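Local atomic coordinates of DUF1573 domain-containing protein (Porphyromonas gingivalis, PDB entry 2QSV), a protein that is of unknown function, possibly a cysteine-type peptidase, and has a C-terminal part folded as two immunoglobulin-like beta sandwiches. Residues P160-V165 and L179-D184; A198-I203 and I214-E219; L150-V155 and A164-T169; M120-Y125 and I140-V145; P75-E80 and S102-D107. All coordinates share one frame; numbering follows the deposited sequence.

Interaction 1. Residues P160-V165 and L179-D184. With NA (sodium ion), chain C.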
# COMPACT_ATOMS: atom_id res chain seq x y z
N PRO A 160 8.51 6.17 7.03
CA PRO A 160 8.07 7.02 8.12
C PRO A 160 8.76 8.39 8.18
O PRO A 160 8.29 9.25 8.89
CB PRO A 160 8.42 6.19 9.39
CG PRO A 160 9.58 5.38 8.98
CD PRO A 160 9.25 4.97 7.56
N ALA A 161 9.87 8.57 7.47
CA ALA A 161 10.54 9.88 7.43
C ALA A 161 9.96 10.79 6.31
O ALA A 161 10.31 11.96 6.24
CB ALA A 161 12.03 9.70 7.21
N LEU A 162 9.11 10.24 5.46
CA LEU A 162 8.64 10.90 4.22
C LEU A 162 7.13 11.12 4.24
O LEU A 162 6.37 10.16 4.44
CB LEU A 162 9.01 10.06 3.00
CG LEU A 162 8.54 10.52 1.59
CD1 LEU A 162 9.10 11.86 1.12
CD2 LEU A 162 8.87 9.46 0.56
N THR A 163 6.70 12.36 4.02
CA THR A 163 5.28 12.66 3.80
C THR A 163 5.06 13.43 2.50
O THR A 163 5.96 14.09 2.02
CB THR A 163 4.63 13.45 4.96
OG1 THR A 163 5.35 14.67 5.16
CG2 THR A 163 4.63 12.62 6.26
N ALA A 164 3.88 13.27 1.89
CA ALA A 164 3.56 13.95 0.62
C ALA A 164 2.07 14.17 0.54
O ALA A 164 1.29 13.20 0.56
CB ALA A 164 4.07 13.15 -0.60
N VAL A 165 1.67 15.45 0.43
CA VAL A 165 0.27 15.85 0.38
C VAL A 165 0.03 16.82 -0.80
O VAL A 165 0.69 17.83 -0.89
CB VAL A 165 -0.15 16.56 1.67
CG1 VAL A 165 -1.72 16.74 1.70
CG2 VAL A 165 0.34 15.78 2.90
N LEU A 179 2.55 19.23 -5.07
CA LEU A 179 2.71 18.11 -4.13
C LEU A 179 3.68 18.57 -3.07
O LEU A 179 4.82 18.86 -3.38
CB LEU A 179 3.26 16.87 -4.86
CG LEU A 179 3.40 15.57 -4.03
CD1 LEU A 179 2.06 15.09 -3.51
CD2 LEU A 179 4.07 14.54 -4.93
N ARG A 180 3.24 18.73 -1.83
CA ARG A 180 4.18 19.25 -0.83
C ARG A 180 4.83 18.04 -0.14
O ARG A 180 4.16 17.26 0.45
CB ARG A 180 3.45 20.03 0.27
CG ARG A 180 2.46 21.07 -0.25
CD ARG A 180 3.13 22.23 -0.77
NE ARG A 180 2.15 23.31 -1.06
CZ ARG A 180 2.52 24.56 -1.30
NH1 ARG A 180 3.81 24.86 -1.24
NH2 ARG A 180 1.63 25.51 -1.61
N ILE A 181 6.15 17.97 -0.18
CA ILE A 181 6.93 16.84 0.32
C ILE A 181 7.73 17.35 1.53
O ILE A 181 8.20 18.50 1.56
CB ILE A 181 7.83 16.30 -0.81
CG1 ILE A 181 6.94 15.74 -1.92
CG2 ILE A 181 8.89 15.25 -0.30
CD1 ILE A 181 7.60 15.69 -3.28
N ALA A 182 7.81 16.53 2.58
CA ALA A 182 8.70 16.82 3.71
C ALA A 182 9.47 15.55 4.15
O ALA A 182 8.87 14.45 4.19
CB ALA A 182 7.93 17.44 4.88
N VAL A 183 10.78 15.68 4.36
CA VAL A 183 11.62 14.58 4.88
C VAL A 183 12.12 14.98 6.28
O VAL A 183 12.62 16.08 6.46
CB VAL A 183 12.77 14.17 3.93
CG1 VAL A 183 13.79 13.14 4.62
CG2 VAL A 183 12.19 13.56 2.68
N ASP A 184 11.92 14.09 7.27
CA ASP A 184 12.27 14.32 8.67
C ASP A 184 13.57 13.55 8.98
O ASP A 184 13.54 12.32 9.16
CB ASP A 184 11.12 13.88 9.60
CG ASP A 184 11.26 14.42 11.06
OD1 ASP A 184 12.37 14.79 11.53
OD2 ASP A 184 10.23 14.44 11.77
NA NA C . 5.11 7.90 5.55
O HOH W 1 8.07 14.01 6.83
O HOH W 2 4.73 9.43 6.93
O HOH W 3 2.73 8.87 5.21
O HOH W 4 4.30 5.80 6.71
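Leu162 and Ile181 run side by side into the sandwich, Leu162 CD1 lying 3.7 Å from Ile181 CG2. With CG anti to the backbone N (chi1 176°), Leu162 swings its end back over the partner strand, where CD1 also meets Val183 CG2 at 3.9 Å. Ala164 CB continues the row, 4.0 Å from Leu179 CD1. These five side chains form the tightly packed face, roofed from the opposing sheet by Ala198 and Ile200 of strand 195-204.

The reverse face, which carries Thr163, Val165, Arg180 and Ala182, is looser and wetter. There a water hydrogen-bonds to Thr163 OG1 and donates to Ala182 O. The same carbonyl oxygen takes Thr163 N at 3.0 Å, almost in line with its C=O, and two donors therefore hold it. Apart from its backbone N-H, Arg180 meets Val165 O through CB and CG; the chain then bends at chi2, and its guanidinium leaves to make a salt bridge with Asp167.

One antiparallel backbone ladder serves both faces, and Asp184 N adds a further bond to Ala161 O at 2.9 Å. Leu162 O turns away from this ladder to bind a sodium ion at 2.8 Å, whose shell is completed by Thr157 OG1, Asn159 O and three waters. The pair is an edge strand with its inner neighbour in an Ig-like beta sandwich, here bearing a metal site on the rim.

Interaction 2. Residues A198-I203 and I214-E219. With SO4 (sulfate ion), chain B.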
# COMPACT_ATOMS: atom_id res chain seq x y z
N ALA A 198 13.06 6.46 -1.16
CA ALA A 198 11.69 6.06 -0.86
C ALA A 198 10.74 6.54 -1.99
O ALA A 198 11.01 7.57 -2.65
CB ALA A 198 11.30 6.62 0.48
N ASP A 199 9.69 5.77 -2.25
CA ASP A 199 8.71 6.12 -3.26
C ASP A 199 7.51 6.88 -2.72
O ASP A 199 6.94 6.53 -1.69
CB ASP A 199 8.17 4.89 -3.99
CG ASP A 199 9.23 4.18 -4.82
OD1 ASP A 199 10.09 4.86 -5.44
OD2 ASP A 199 9.20 2.92 -4.83
N ILE A 200 7.12 7.93 -3.46
CA ILE A 200 5.76 8.43 -3.33
C ILE A 200 4.90 7.73 -4.39
O ILE A 200 5.22 7.81 -5.53
CB ILE A 200 5.66 9.99 -3.53
CG1 ILE A 200 6.51 10.70 -2.47
CG2 ILE A 200 4.19 10.38 -3.39
CD1 ILE A 200 6.95 12.20 -2.85
N SER A 201 3.82 7.07 -3.99
CA SER A 201 2.97 6.38 -4.93
C SER A 201 1.67 7.15 -5.15
O SER A 201 0.99 7.55 -4.18
CB SER A 201 2.64 4.97 -4.44
OG SER A 201 3.83 4.20 -4.33
N ILE A 202 1.36 7.38 -6.43
CA ILE A 202 0.15 8.15 -6.79
C ILE A 202 -0.73 7.33 -7.66
O ILE A 202 -0.32 6.87 -8.67
CB ILE A 202 0.51 9.51 -7.56
CG1 ILE A 202 1.43 10.40 -6.68
CG2 ILE A 202 -0.82 10.23 -8.04
CD1 ILE A 202 2.07 11.62 -7.42
N ILE A 203 -1.97 7.13 -7.25
CA ILE A 203 -2.94 6.51 -8.11
C ILE A 203 -3.85 7.61 -8.69
O ILE A 203 -4.37 8.41 -7.95
CB ILE A 203 -3.75 5.43 -7.39
CG1 ILE A 203 -2.77 4.23 -7.10
CG2 ILE A 203 -4.95 4.95 -8.28
CD1 ILE A 203 -3.38 3.09 -6.45
N ILE A 214 7.23 8.52 -7.57
CA ILE A 214 8.28 9.47 -7.49
C ILE A 214 9.31 8.91 -6.52
O ILE A 214 8.99 8.62 -5.36
CB ILE A 214 7.77 10.83 -6.89
CG1 ILE A 214 6.69 11.43 -7.80
CG2 ILE A 214 8.91 11.83 -6.77
CD1 ILE A 214 5.94 12.55 -7.08
N LYS A 215 10.54 8.76 -6.99
CA LYS A 215 11.64 8.38 -6.09
C LYS A 215 12.25 9.60 -5.44
O LYS A 215 12.70 10.51 -6.10
CB LYS A 215 12.74 7.61 -6.84
CG LYS A 215 14.06 7.47 -6.00
CD LYS A 215 13.87 6.59 -4.74
CE LYS A 215 13.55 5.14 -5.11
NZ LYS A 215 12.68 4.46 -4.14
N VAL A 216 12.21 9.62 -4.12
CA VAL A 216 12.81 10.66 -3.32
C VAL A 216 14.07 10.12 -2.59
O VAL A 216 14.02 9.07 -1.92
CB VAL A 216 11.79 11.20 -2.30
CG1 VAL A 216 12.38 12.35 -1.45
CG2 VAL A 216 10.48 11.67 -3.01
N LYS A 217 15.16 10.83 -2.74
CA LYS A 217 16.42 10.57 -2.03
C LYS A 217 16.80 11.70 -1.09
O LYS A 217 16.56 12.89 -1.38
CB LYS A 217 17.55 10.36 -3.02
CG LYS A 217 17.45 9.07 -3.74
CD LYS A 217 18.56 8.99 -4.80
CE LYS A 217 18.42 7.68 -5.55
NZ LYS A 217 19.50 7.61 -6.58
N ALA A 218 17.36 11.31 0.05
CA ALA A 218 17.81 12.24 1.07
C ALA A 218 18.93 11.57 1.89
O ALA A 218 18.93 10.35 2.06
CB ALA A 218 16.65 12.66 1.96
N GLU A 219 19.89 12.35 2.37
CA GLU A 219 20.94 11.85 3.28
C GLU A 219 21.13 12.79 4.47
O GLU A 219 20.82 14.00 4.37
CB GLU A 219 22.27 11.58 2.55
CG GLU A 219 22.87 12.77 1.85
CD GLU A 219 23.87 12.38 0.76
OE1 GLU A 219 24.84 11.65 1.08
OE2 GLU A 219 23.69 12.82 -0.42
S SO4 B . 9.30 2.70 -0.15
O1 SO4 B . 10.13 3.20 -1.25
O2 SO4 B . 9.59 1.28 0.14
O3 SO4 B . 9.48 3.48 1.07
O4 SO4 B . 7.91 2.75 -0.61
O HOH W 5 11.57 1.87 -4.35
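Ala198 to Ile200 pair antiparallel with Val216 to Ile214 through four backbone hydrogen bonds, the strand axes approaching to 4.6 Å with their directions 149° apart. The side chains divide sharply between the two faces. On one, Lys215 folds back over its neighbour: a chi1 of 167° swings CG away from the backbone N, and bends at chi2 and chi3 lay CD against Ala198, 3.7 Å from its O. NZ then makes a salt bridge to Asp199 OD1 at 2.9 Å, coming from above the carboxylate plane. A water spans the same pair, donating to Asp199 OD2 and accepting from Lys215 NZ. Lys215 has a second conformer, and this bridge need not be permanent. Close by, Asp199 N donates to O1 of a sulfate at 2.8 Å, an ion probably taken up from the crystallisation liquor.

The opposite face is wholly apolar. Ile200 CD1 presses on Val216 CG2 at 3.6 Å, and Ile202 CD1 meets Ile214 CD1 at 4.0 Å, both pairs meeting at a slant. Leu179 and Ile181 of the other sheet pack against this face. This two-faced hairpin of strands 195-204 and 211-219 gives one sheet of the Ig-like sandwich its inward apolar face and its outward polar one.

Interaction 3. Residues L150-V155 and A164-T169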
# COMPACT_ATOMS: atom_id res chain seq x y z
N LEU A 150 -7.76 15.71 -14.21
CA LEU A 150 -6.85 14.75 -13.61
C LEU A 150 -7.23 14.62 -12.16
O LEU A 150 -7.28 15.63 -11.43
CB LEU A 150 -5.42 15.24 -13.73
CG LEU A 150 -4.29 14.42 -13.04
CD1 LEU A 150 -4.12 13.04 -13.72
CD2 LEU A 150 -2.95 15.24 -13.09
N ARG A 151 -7.55 13.39 -11.73
CA ARG A 151 -7.92 13.09 -10.37
C ARG A 151 -6.84 12.29 -9.65
O ARG A 151 -6.36 11.30 -10.21
CB ARG A 151 -9.22 12.28 -10.38
CG ARG A 151 -10.41 13.06 -10.98
CD ARG A 151 -11.65 12.16 -11.05
NE ARG A 151 -12.62 12.73 -11.99
CZ ARG A 151 -13.32 13.84 -11.74
NH1 ARG A 151 -13.18 14.48 -10.59
NH2 ARG A 151 -14.17 14.31 -12.64
N LEU A 152 -6.48 12.71 -8.45
CA LEU A 152 -5.46 12.04 -7.66
C LEU A 152 -6.22 11.24 -6.62
O LEU A 152 -6.67 11.80 -5.62
CB LEU A 152 -4.49 13.03 -6.99
CG LEU A 152 -3.82 14.09 -7.83
CD1 LEU A 152 -2.81 14.93 -7.01
CD2 LEU A 152 -3.17 13.56 -9.12
N HIS A 153 -6.45 9.97 -6.93
CA HIS A 153 -7.24 9.14 -6.05
C HIS A 153 -6.54 8.86 -4.72
O HIS A 153 -7.19 8.78 -3.69
CB HIS A 153 -7.60 7.82 -6.72
CG HIS A 153 -8.30 7.98 -8.01
ND1 HIS A 153 -9.46 8.72 -8.14
CD2 HIS A 153 -8.03 7.47 -9.24
CE1 HIS A 153 -9.89 8.63 -9.38
NE2 HIS A 153 -9.04 7.88 -10.07
N SER A 154 -5.23 8.66 -4.75
CA SER A 154 -4.49 8.51 -3.48
C SER A 154 -3.03 8.91 -3.68
O SER A 154 -2.52 8.83 -4.79
CB SER A 154 -4.58 7.05 -2.94
OG SER A 154 -4.00 6.17 -3.87
N VAL A 155 -2.38 9.34 -2.60
CA VAL A 155 -0.99 9.71 -2.62
C VAL A 155 -0.45 9.09 -1.35
O VAL A 155 -0.81 9.50 -0.26
CB VAL A 155 -0.73 11.26 -2.64
CG1 VAL A 155 0.75 11.53 -2.48
CG2 VAL A 155 -1.24 11.95 -3.99
N ALA A 164 3.88 13.27 1.89
CA ALA A 164 3.56 13.95 0.62
C ALA A 164 2.07 14.17 0.54
O ALA A 164 1.29 13.20 0.56
CB ALA A 164 4.07 13.15 -0.60
N VAL A 165 1.67 15.45 0.43
CA VAL A 165 0.27 15.85 0.38
C VAL A 165 0.03 16.82 -0.80
O VAL A 165 0.69 17.83 -0.89
CB VAL A 165 -0.15 16.56 1.67
CG1 VAL A 165 -1.72 16.74 1.70
CG2 VAL A 165 0.34 15.78 2.90
N PRO A 166 -0.90 16.48 -1.73
CA PRO A 166 -1.12 17.44 -2.83
C PRO A 166 -2.05 18.60 -2.36
O PRO A 166 -2.92 18.38 -1.52
CB PRO A 166 -1.79 16.57 -3.90
CG PRO A 166 -2.65 15.59 -3.07
CD PRO A 166 -1.76 15.28 -1.84
N ASP A 167 -1.85 19.81 -2.90
CA ASP A 167 -2.73 20.94 -2.52
C ASP A 167 -4.17 20.69 -3.00
O ASP A 167 -5.10 20.99 -2.29
CB ASP A 167 -2.22 22.24 -3.10
CG ASP A 167 -1.10 22.84 -2.30
OD1 ASP A 167 -0.80 22.30 -1.20
OD2 ASP A 167 -0.52 23.87 -2.76
N ARG A 168 -4.33 20.07 -4.17
CA ARG A 168 -5.63 19.72 -4.72
C ARG A 168 -5.60 18.30 -5.21
O ARG A 168 -4.53 17.79 -5.57
CB ARG A 168 -5.90 20.57 -5.99
CG ARG A 168 -6.26 21.99 -5.72
CD ARG A 168 -6.63 22.72 -7.08
NE ARG A 168 -7.83 22.12 -7.64
CZ ARG A 168 -9.06 22.33 -7.19
NH1 ARG A 168 -9.25 23.16 -6.17
NH2 ARG A 168 -10.10 21.74 -7.77
N THR A 169 -6.77 17.68 -5.30
CA THR A 169 -6.85 16.32 -5.82
C THR A 169 -7.60 16.25 -7.14
O THR A 169 -7.79 15.16 -7.69
CB THR A 169 -7.52 15.30 -4.86
OG1 THR A 169 -8.82 15.77 -4.52
CG2 THR A 169 -6.70 15.08 -3.60
O HOH W 6 -1.39 12.27 0.98
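Thr169 O receives the N-H of Leu152 at 2.9 Å in a nearly straight bond (170° at the hydrogen). The CA-H of Arg151 approaches the same oxygen, with Arg151 CA 3.4 Å away. Past this point the two chains part, and side chains occupy the widening gap. Leu152 and Pro166 pass alongside one another, heading opposite ways, with Leu152 CD1 lying 3.7 Å from Pro166 CB and close to Arg168 O as well. Val155 straddles the far end: CG1 lies 3.5 Å from Ala164 O and also near Ala164 CB, while CG2 faces the proline ring at Pro166 CD, 4.0 Å away. There a water donates to both Val155 O and Ala164 O.

Between Leu152 and Val155, a classic beta bulge sets His153 and Ser154 together opposite Ile203 of strand 195-204. Their polar ends leave for the other domain, His153 NE2 to Asp107 and Ser154 OG to Met77 N. The chemistry implies a seam between two sheets: a direct backbone bond joins the chains where residues 164-169 cross toward the sheet of strand 150-157, apolar groups fill the middle, and water bridges the separated carbonyls.

Interaction 4. Residues M120-Y125 and I140-V145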
# COMPACT_ATOMS: atom_id res chain seq x y z
N MSE A 120 -1.00 13.01 -16.53
CA MSE A 120 -0.16 13.60 -15.48
C MSE A 120 1.27 13.82 -15.97
O MSE A 120 1.93 12.88 -16.48
CB MSE A 120 -0.19 12.73 -14.20
CG MSE A 120 0.56 13.39 -12.97
SE MSE A 120 -0.10 12.72 -11.30
CE MSE A 120 0.89 10.97 -11.50
N GLU A 121 1.76 15.05 -15.81
CA GLU A 121 3.15 15.34 -16.02
C GLU A 121 3.77 15.85 -14.72
O GLU A 121 3.24 16.76 -14.08
CB GLU A 121 3.27 16.34 -17.17
CG GLU A 121 4.64 16.84 -17.42
CD GLU A 121 4.66 17.95 -18.46
OE1 GLU A 121 4.15 17.70 -19.59
OE2 GLU A 121 5.19 19.04 -18.15
N LEU A 122 4.90 15.24 -14.31
CA LEU A 122 5.65 15.67 -13.11
C LEU A 122 7.08 15.10 -13.13
O LEU A 122 7.40 14.17 -13.88
CB LEU A 122 4.99 15.26 -11.76
CG LEU A 122 4.34 13.87 -11.47
CD1 LEU A 122 4.72 12.70 -12.40
CD2 LEU A 122 4.31 13.45 -10.07
N SER A 123 7.87 15.63 -12.22
CA SER A 123 9.17 15.09 -11.92
C SER A 123 9.02 13.81 -11.09
O SER A 123 8.28 13.75 -10.10
CB SER A 123 9.96 16.16 -11.18
OG SER A 123 11.09 15.53 -10.57
N THR A 124 9.67 12.75 -11.54
CA THR A 124 9.56 11.47 -10.84
C THR A 124 10.85 11.04 -10.10
O THR A 124 10.99 9.91 -9.66
CB THR A 124 9.01 10.36 -11.74
OG1 THR A 124 9.77 10.32 -12.95
CG2 THR A 124 7.50 10.62 -12.05
N TYR A 125 11.78 11.97 -9.97
CA TYR A 125 13.05 11.73 -9.33
C TYR A 125 13.42 12.99 -8.59
O TYR A 125 13.62 14.04 -9.19
CB TYR A 125 14.11 11.36 -10.36
CG TYR A 125 15.47 10.97 -9.74
CD1 TYR A 125 15.75 9.66 -9.37
CD2 TYR A 125 16.47 11.93 -9.54
CE1 TYR A 125 17.01 9.30 -8.82
CE2 TYR A 125 17.73 11.59 -8.98
CZ TYR A 125 17.98 10.27 -8.63
OH TYR A 125 19.23 9.94 -8.08
N ILE A 140 6.75 19.33 -5.64
CA ILE A 140 6.80 18.93 -7.02
C ILE A 140 5.52 19.40 -7.67
O ILE A 140 4.44 19.16 -7.15
CB ILE A 140 6.97 17.39 -7.15
CG1 ILE A 140 8.46 17.00 -6.88
CG2 ILE A 140 6.54 16.85 -8.52
CD1 ILE A 140 8.68 15.51 -6.82
N GLU A 141 5.64 20.07 -8.81
CA GLU A 141 4.48 20.51 -9.55
C GLU A 141 3.90 19.38 -10.36
O GLU A 141 4.58 18.69 -11.15
CB GLU A 141 4.84 21.72 -10.45
CG GLU A 141 3.60 22.21 -11.24
CD GLU A 141 3.83 23.50 -12.04
OE1 GLU A 141 4.89 23.70 -12.62
OE2 GLU A 141 2.90 24.29 -12.14
N ILE A 142 2.63 19.14 -10.14
CA ILE A 142 1.95 18.14 -10.88
C ILE A 142 1.06 18.81 -11.91
O ILE A 142 0.16 19.56 -11.56
CB ILE A 142 1.10 17.25 -9.96
CG1 ILE A 142 1.99 16.43 -8.99
CG2 ILE A 142 0.15 16.39 -10.83
CD1 ILE A 142 1.14 15.54 -8.01
N ARG A 143 1.23 18.41 -13.16
CA ARG A 143 0.59 19.09 -14.24
C ARG A 143 -0.41 18.16 -14.92
O ARG A 143 -0.12 16.97 -15.13
CB ARG A 143 1.69 19.48 -15.20
CG ARG A 143 1.40 20.71 -15.93
CD ARG A 143 2.53 21.07 -16.85
NE ARG A 143 1.97 21.43 -18.14
CZ ARG A 143 2.67 21.83 -19.20
NH1 ARG A 143 3.99 21.89 -19.12
NH2 ARG A 143 2.04 22.11 -20.35
N ASN A 144 -1.59 18.69 -15.26
CA ASN A 144 -2.52 17.97 -16.14
C ASN A 144 -2.43 18.45 -17.57
O ASN A 144 -2.72 19.65 -17.91
CB ASN A 144 -3.99 18.04 -15.59
CG ASN A 144 -5.00 17.33 -16.51
OD1 ASN A 144 -4.63 16.45 -17.28
ND2 ASN A 144 -6.28 17.68 -16.40
N VAL A 145 -2.02 17.54 -18.46
CA VAL A 145 -1.91 17.87 -19.86
C VAL A 145 -2.96 17.12 -20.63
O VAL A 145 -2.93 17.12 -21.83
CB VAL A 145 -0.46 17.73 -20.48
CG1 VAL A 145 0.52 18.65 -19.78
CG2 VAL A 145 0.03 16.24 -20.47
O HOH W 7 5.07 19.17 -14.11
O HOH W 8 7.23 18.37 -11.70
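Glu121 and Arg143 project together from the outer face, each flanking the other. The Glu121 chain is stretched out along its whole length, whereas Arg143 bends at chi3. The result is a salt bridge of 3.2 Å between Glu121 OE2 and Arg143 NH1, with the carboxylate and guanidinium planes 61° apart and Glu121 OE1 lying over one guanidinium face, toward its rim. Both residues have a second deposited conformer, and the bridge may belong to only some of the conformers.

On the inner face the side chains are more tightly engaged. Selenomethionine Met120 bends at chi3 and slants across Ile142, whose CG2 lies 3.7 Å from both Met120 CG and Met120 SE. A chi1 of 42° places Leu122 CG between its backbone N and carbonyl carbon, and chi2, at 19°, is nearly eclipsed; these rotations set the side chain alongside Ile142, with Leu122 CD2 3.9 Å from Ile142 CG1. Leu122 CB lies 3.5 Å from Glu141 O and also touches Ile140 CG2.

Two backbone bonds join Glu121 and Arg143, each 2.8 Å between N and O. Beyond them waters take over: one bridges Glu121 O and Glu141 O, and a second links Ser123 N to Glu141 O, which is thus held by two water donors. Strand 120-121 forms the edge of the four-stranded sheet beside strand 136-144, and Met120, Leu122 and Ile142 all press on Ile202 of strand 195-204 in the facing sheet.

Interaction 5. Residues P75-E80 and S102-D107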
# COMPACT_ATOMS: atom_id res chain seq x y z
N PRO A 75 -11.46 4.04 -6.66
CA PRO A 75 -10.03 3.75 -6.87
C PRO A 75 -9.10 4.43 -5.85
O PRO A 75 -9.51 5.34 -5.12
CB PRO A 75 -9.76 4.26 -8.30
CG PRO A 75 -10.83 5.22 -8.58
CD PRO A 75 -12.04 4.84 -7.77
N GLY A 76 -7.85 3.99 -5.79
CA GLY A 76 -6.93 4.43 -4.76
C GLY A 76 -6.23 3.24 -4.14
O GLY A 76 -6.63 2.11 -4.34
N MSE A 77 -5.20 3.51 -3.36
CA MSE A 77 -4.44 2.46 -2.66
C MSE A 77 -5.22 2.08 -1.40
O MSE A 77 -5.61 2.95 -0.61
CB MSE A 77 -3.06 3.00 -2.29
CG MSE A 77 -2.11 1.96 -1.64
SE MSE A 77 -1.45 0.77 -3.02
CE MSE A 77 -0.19 1.88 -4.05
N LYS A 78 -5.54 0.79 -1.28
CA LYS A 78 -6.26 0.27 -0.12
C LYS A 78 -5.25 -0.51 0.70
O LYS A 78 -4.45 -1.26 0.15
CB LYS A 78 -7.40 -0.65 -0.59
CG LYS A 78 -8.22 -0.13 -1.79
CD LYS A 78 -8.99 1.16 -1.39
CE LYS A 78 -9.72 1.76 -2.58
NZ LYS A 78 -10.32 3.09 -2.22
N ASP A 79 -5.24 -0.30 2.00
CA ASP A 79 -4.36 -1.03 2.92
C ASP A 79 -5.23 -1.49 4.05
O ASP A 79 -5.77 -0.67 4.76
CB ASP A 79 -3.28 -0.11 3.49
CG ASP A 79 -2.42 0.51 2.43
OD1 ASP A 79 -1.72 -0.23 1.71
OD2 ASP A 79 -2.42 1.75 2.31
N GLU A 80 -5.44 -2.80 4.17
CA GLU A 80 -6.29 -3.35 5.23
C GLU A 80 -5.65 -4.61 5.82
O GLU A 80 -5.06 -5.40 5.08
CB GLU A 80 -7.68 -3.68 4.68
CG GLU A 80 -8.57 -2.45 4.34
CD GLU A 80 -10.03 -2.84 4.16
OE1 GLU A 80 -10.56 -3.72 4.91
OE2 GLU A 80 -10.66 -2.28 3.26
N SER A 102 -2.41 -4.95 0.68
CA SER A 102 -2.51 -3.74 -0.16
C SER A 102 -3.07 -4.03 -1.54
O SER A 102 -2.77 -5.06 -2.16
CB SER A 102 -1.17 -3.04 -0.30
OG SER A 102 -0.80 -2.46 0.94
N LEU A 103 -3.90 -3.10 -2.00
CA LEU A 103 -4.50 -3.16 -3.31
C LEU A 103 -4.36 -1.79 -4.00
O LEU A 103 -4.91 -0.79 -3.49
CB LEU A 103 -6.00 -3.53 -3.20
CG LEU A 103 -6.87 -3.47 -4.48
CD1 LEU A 103 -6.33 -4.45 -5.55
CD2 LEU A 103 -8.33 -3.76 -4.13
N PRO A 104 -3.62 -1.74 -5.13
CA PRO A 104 -3.65 -0.57 -6.03
C PRO A 104 -4.85 -0.65 -6.96
O PRO A 104 -4.77 -1.25 -8.02
CB PRO A 104 -2.32 -0.67 -6.83
CG PRO A 104 -1.58 -2.00 -6.27
CD PRO A 104 -2.70 -2.80 -5.61
N LEU A 105 -5.97 -0.06 -6.54
CA LEU A 105 -7.22 -0.16 -7.28
C LEU A 105 -7.30 1.05 -8.22
O LEU A 105 -7.21 2.22 -7.77
CB LEU A 105 -8.43 -0.21 -6.32
CG LEU A 105 -9.80 -0.33 -7.01
CD1 LEU A 105 -9.95 -1.63 -7.83
CD2 LEU A 105 -11.00 -0.18 -6.02
N VAL A 106 -7.40 0.79 -9.52
CA VAL A 106 -7.42 1.88 -10.53
C VAL A 106 -8.80 1.98 -11.22
O VAL A 106 -9.65 1.12 -11.03
CB VAL A 106 -6.22 1.76 -11.58
CG1 VAL A 106 -4.84 1.78 -10.85
CG2 VAL A 106 -6.35 0.53 -12.46
N ASP A 107 -8.99 3.01 -12.04
CA ASP A 107 -10.20 3.17 -12.86
C ASP A 107 -10.42 2.08 -13.91
O ASP A 107 -9.48 1.51 -14.49
CB ASP A 107 -10.19 4.52 -13.57
CG ASP A 107 -10.32 5.69 -12.59
OD1 ASP A 107 -11.44 5.92 -12.10
OD2 ASP A 107 -9.30 6.36 -12.28
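Lys78 lies along Leu103, and its side chain can be followed outward step by step. CB sits 4.1 Å from Leu103 CB and also near Leu103 O, the acceptor of the Lys78 N-H. CG stays over that oxygen, at 3.8 Å. The chain then bends at chi2 (-66°), and CD carries it along the strand until CE passes Leu105 CD2 at a slant, 4.2 Å away. NZ, at the tip, leaves the partner strand and hydrogen-bonds to Pro74 O.

These residues belong to the beta hairpin of strands 76-87 and 94-105, part of the mixed sheet in the first Ig-like domain, and its ladder is held by paired backbone bonds at Gly76-Leu105 and Lys78-Leu103. Gly76 has phi 132° and psi 168°, where a CB would be pressed against the carbonyl O of Pro75, so the geometry suits glycine.

The other face faces the second domain. Ser102 OG donates to Asp79 OD1 over a short 2.5 Å, nearly along the C-O axis of that oxygen. Arg158 of the second domain forms a salt bridge with the same atom, which probably steadies the negative charge. Met77, a selenomethionine bent at chi2 and chi3, lays SE 4.2 Å from Pro104 CB.

Where the strands end, Pro75 CB rests on Leu105 O at 3.3 Å, and Pro75 CG lies beside Asp107 OD1, in the carboxylate whose other oxygen is engaged by His153.

Interactions 1 to 4 build a single Ig-like sandwich, whereas interaction 5 lies in the preceding domain. Interactions 1 and 4 occupy the two flanks of one sheet, so each is part core and part surface; interaction 2 is the more buried and supplies the facing sheet, its isoleucines meeting Leu179, Ile181 and Leu122. Interaction 3 shares strand 162-166 with interaction 1 and links the sheets, trading most of the regular ladder for apolar filling and a bridging water. Charged pairs keep to outward faces in interactions 2 and 4. Interaction 5, by contrast, turns polar groups toward the domain junction, where it meets interaction 3 through hydrogen bonds and interaction 2 through Ile203.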